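Side-chain contact in CD8 alpha antigen (Sus scrofa, PDB 5EDX), which forms a homodimeric T-cell co-receptor of the immunoglobulin superfamily that probably binds MHC class I molecules: residues 77-82 against 90-95. Numbering follows the deposited sequence.
Sequences FYLILH and GYYFCS
Leu79 and Leu81 meet the ring of Tyr92 obliquely and from the same side of its plane, Leu79 nearer CD2, Leu81 nearer the hydroxyl, with CE2 touched by both. Leu79 CD2 lies 3.4 Å from Tyr92 CD2 and 3.8 Å from Tyr92 CE2, the two side chains crossing at about a right angle. The leucine CG stands anti to the backbone N (chi1 -171°), which sends the branch across the gap. Leu81 arrives from the opposite direction and sets both methyls on one side of the phenol end, CD1 and CD2 each 3.9 Å from Tyr92 OH; CD2 is also 3.9 Å from Tyr92 CE2. The CA atoms of Leu79 and Tyr92 stay 8.9 Å apart, as expected where side chains bridge the two sheets of an immunoglobulin V-set sandwich: strand 76-81 belongs to one, strand 90-98 to the other. Tyr92 OH, next to the Leu81 methyls, hydrogen-bonds to Asp88 O between the strands, the tyrosine corner familiar from Greek-key sandwiches. This fixes the far end of the ring, which Tyr37 meets with planes at about 45°. Further along, Cys94 forms the intersheet disulfide with Cys22, and Trp35 touches both Leu79 and Cys94.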
loop_
_atom_site.group_PDB
_atom_site.type_symbol
_atom_site.label_atom_id
_atom_site.label_comp_id
_atom_site.label_asym_id
_atom_site.label_seq_id
_atom_site.Cartn_x
_atom_site.Cartn_y
_atom_site.Cartn_z
ATOM N N PHE A 77 2.650 5.009 -16.901
ATOM C CA PHE A 77 3.207 5.804 -15.817
ATOM C C PHE A 77 4.652 5.376 -15.578
ATOM O O PHE A 77 4.968 4.189 -15.605
ATOM C CB PHE A 77 2.368 5.633 -14.547
ATOM C CG PHE A 77 0.943 6.084 -14.705
ATOM C CD1 PHE A 77 -0.022 5.223 -15.209
ATOM C CD2 PHE A 77 0.575 7.380 -14.376
ATOM C CE1 PHE A 77 -1.338 5.647 -15.369
ATOM C CE2 PHE A 77 -0.725 7.810 -14.521
ATOM C CZ PHE A 77 -1.691 6.944 -15.023
ATOM N N TYR A 78 5.531 6.346 -15.363
ATOM C CA TYR A 78 6.948 6.058 -15.224
ATOM C C TYR A 78 7.502 6.632 -13.937
ATOM O O TYR A 78 7.046 7.674 -13.469
ATOM C CB TYR A 78 7.728 6.648 -16.399
ATOM C CG TYR A 78 7.345 6.061 -17.733
ATOM C CD1 TYR A 78 7.993 4.940 -18.230
ATOM C CD2 TYR A 78 6.332 6.626 -18.493
ATOM C CE1 TYR A 78 7.641 4.394 -19.462
ATOM C CE2 TYR A 78 5.974 6.089 -19.727
ATOM C CZ TYR A 78 6.634 4.976 -20.201
ATOM O OH TYR A 78 6.276 4.439 -21.423
ATOM N N LEU A 79 8.492 5.940 -13.381
ATOM C CA LEU A 79 9.266 6.450 -12.256
ATOM C C LEU A 79 10.725 6.385 -12.663
ATOM O O LEU A 79 11.179 5.376 -13.200
ATOM C CB LEU A 79 9.050 5.583 -11.017
ATOM C CG LEU A 79 9.640 6.141 -9.722
ATOM C CD1 LEU A 79 8.805 7.305 -9.220
ATOM C CD2 LEU A 79 9.733 5.059 -8.659
ATOM N N ILE A 80 11.463 7.460 -12.415
ATOM C CA ILE A 80 12.868 7.482 -12.777
ATOM C C ILE A 80 13.715 7.697 -11.534
ATOM O O ILE A 80 13.551 8.686 -10.832
ATOM C CB ILE A 80 13.177 8.592 -13.793
ATOM C CG1 ILE A 80 12.443 8.334 -15.116
ATOM C CG2 ILE A 80 14.679 8.670 -14.036
ATOM C CD1 ILE A 80 11.052 8.903 -15.159
ATOM N N LEU A 81 14.599 6.749 -11.254
ATOM C CA LEU A 81 15.590 6.914 -10.200
ATOM C C LEU A 81 16.835 7.426 -10.918
ATOM O O LEU A 81 17.536 6.666 -11.585
ATOM C CB LEU A 81 15.862 5.579 -9.510
ATOM C CG LEU A 81 14.635 4.763 -9.083
ATOM C CD1 LEU A 81 15.061 3.421 -8.506
ATOM C CD2 LEU A 81 13.772 5.531 -8.087
ATOM N N HIS A 82 17.081 8.727 -10.805
ATOM C CA HIS A 82 18.058 9.402 -11.663
ATOM C C HIS A 82 19.514 9.067 -11.398
ATOM O O HIS A 82 20.328 9.037 -12.326
ATOM C CB HIS A 82 17.860 10.914 -11.582
ATOM C CG HIS A 82 16.664 11.397 -12.339
ATOM N ND1 HIS A 82 15.455 11.656 -11.734
ATOM C CD2 HIS A 82 16.490 11.647 -13.657
ATOM C CE1 HIS A 82 14.585 12.057 -12.648
ATOM N NE2 HIS A 82 15.189 12.057 -13.823
ATOM N N GLY A 90 15.018 -1.355 -3.009
ATOM C CA GLY A 90 13.747 -1.748 -2.431
ATOM C C GLY A 90 12.703 -2.091 -3.471
ATOM O O GLY A 90 13.025 -2.487 -4.593
ATOM N N TYR A 91 11.442 -1.924 -3.092
ATOM C CA TYR A 91 10.317 -2.366 -3.907
ATOM C C TYR A 91 9.472 -1.183 -4.340
ATOM O O TYR A 91 9.020 -0.395 -3.512
ATOM C CB TYR A 91 9.463 -3.336 -3.096
ATOM C CG TYR A 91 10.282 -4.452 -2.510
ATOM C CD1 TYR A 91 10.737 -5.486 -3.309
ATOM C CD2 TYR A 91 10.621 -4.460 -1.158
ATOM C CE1 TYR A 91 11.504 -6.509 -2.784
ATOM C CE2 TYR A 91 11.389 -5.491 -0.623
ATOM C CZ TYR A 91 11.822 -6.506 -1.449
ATOM O OH TYR A 91 12.589 -7.537 -0.945
ATOM N N TYR A 92 9.271 -1.054 -5.645
ATOM C CA TYR A 92 8.474 0.037 -6.181
ATOM C C TYR A 92 7.219 -0.533 -6.823
ATOM O O TYR A 92 7.265 -1.594 -7.447
ATOM C CB TYR A 92 9.292 0.836 -7.200
ATOM C CG TYR A 92 10.484 1.531 -6.575
ATOM C CD1 TYR A 92 11.675 0.846 -6.340
ATOM C CD2 TYR A 92 10.410 2.864 -6.203
ATOM C CE1 TYR A 92 12.765 1.483 -5.749
ATOM C CE2 TYR A 92 11.498 3.512 -5.617
ATOM C CZ TYR A 92 12.668 2.815 -5.398
ATOM O OH TYR A 92 13.739 3.459 -4.822
ATOM N N PHE A 93 6.097 0.163 -6.666
ATOM C CA PHE A 93 4.841 -0.351 -7.201
ATOM C C PHE A 93 3.803 0.747 -7.331
ATOM O O PHE A 93 3.937 1.811 -6.729
ATOM C CB PHE A 93 4.319 -1.543 -6.371
ATOM C CG PHE A 93 4.080 -1.240 -4.909
ATOM C CD1 PHE A 93 5.144 -1.011 -4.041
ATOM C CD2 PHE A 93 2.790 -1.244 -4.392
ATOM C CE1 PHE A 93 4.916 -0.759 -2.691
ATOM C CE2 PHE A 93 2.554 -0.995 -3.041
ATOM C CZ PHE A 93 3.622 -0.753 -2.189
ATOM N N CYS A 94 2.787 0.488 -8.147
ATOM C CA CYS A 94 1.778 1.486 -8.463
ATOM C C CYS A 94 0.482 1.148 -7.760
ATOM O O CYS A 94 0.205 -0.016 -7.490
ATOM C CB CYS A 94 1.541 1.532 -9.970
ATOM S SG CYS A 94 2.993 2.066 -10.893
ATOM N N SER A 95 -0.302 2.154 -7.472
ATOM C CA SER A 95 -1.587 1.978 -6.831
ATOM C C SER A 95 -2.684 2.804 -7.519
ATOM O O SER A 95 -2.475 3.922 -7.831
ATOM C CB SER A 95 -1.471 2.418 -5.400
ATOM O OG SER A 95 -2.498 1.958 -4.658
#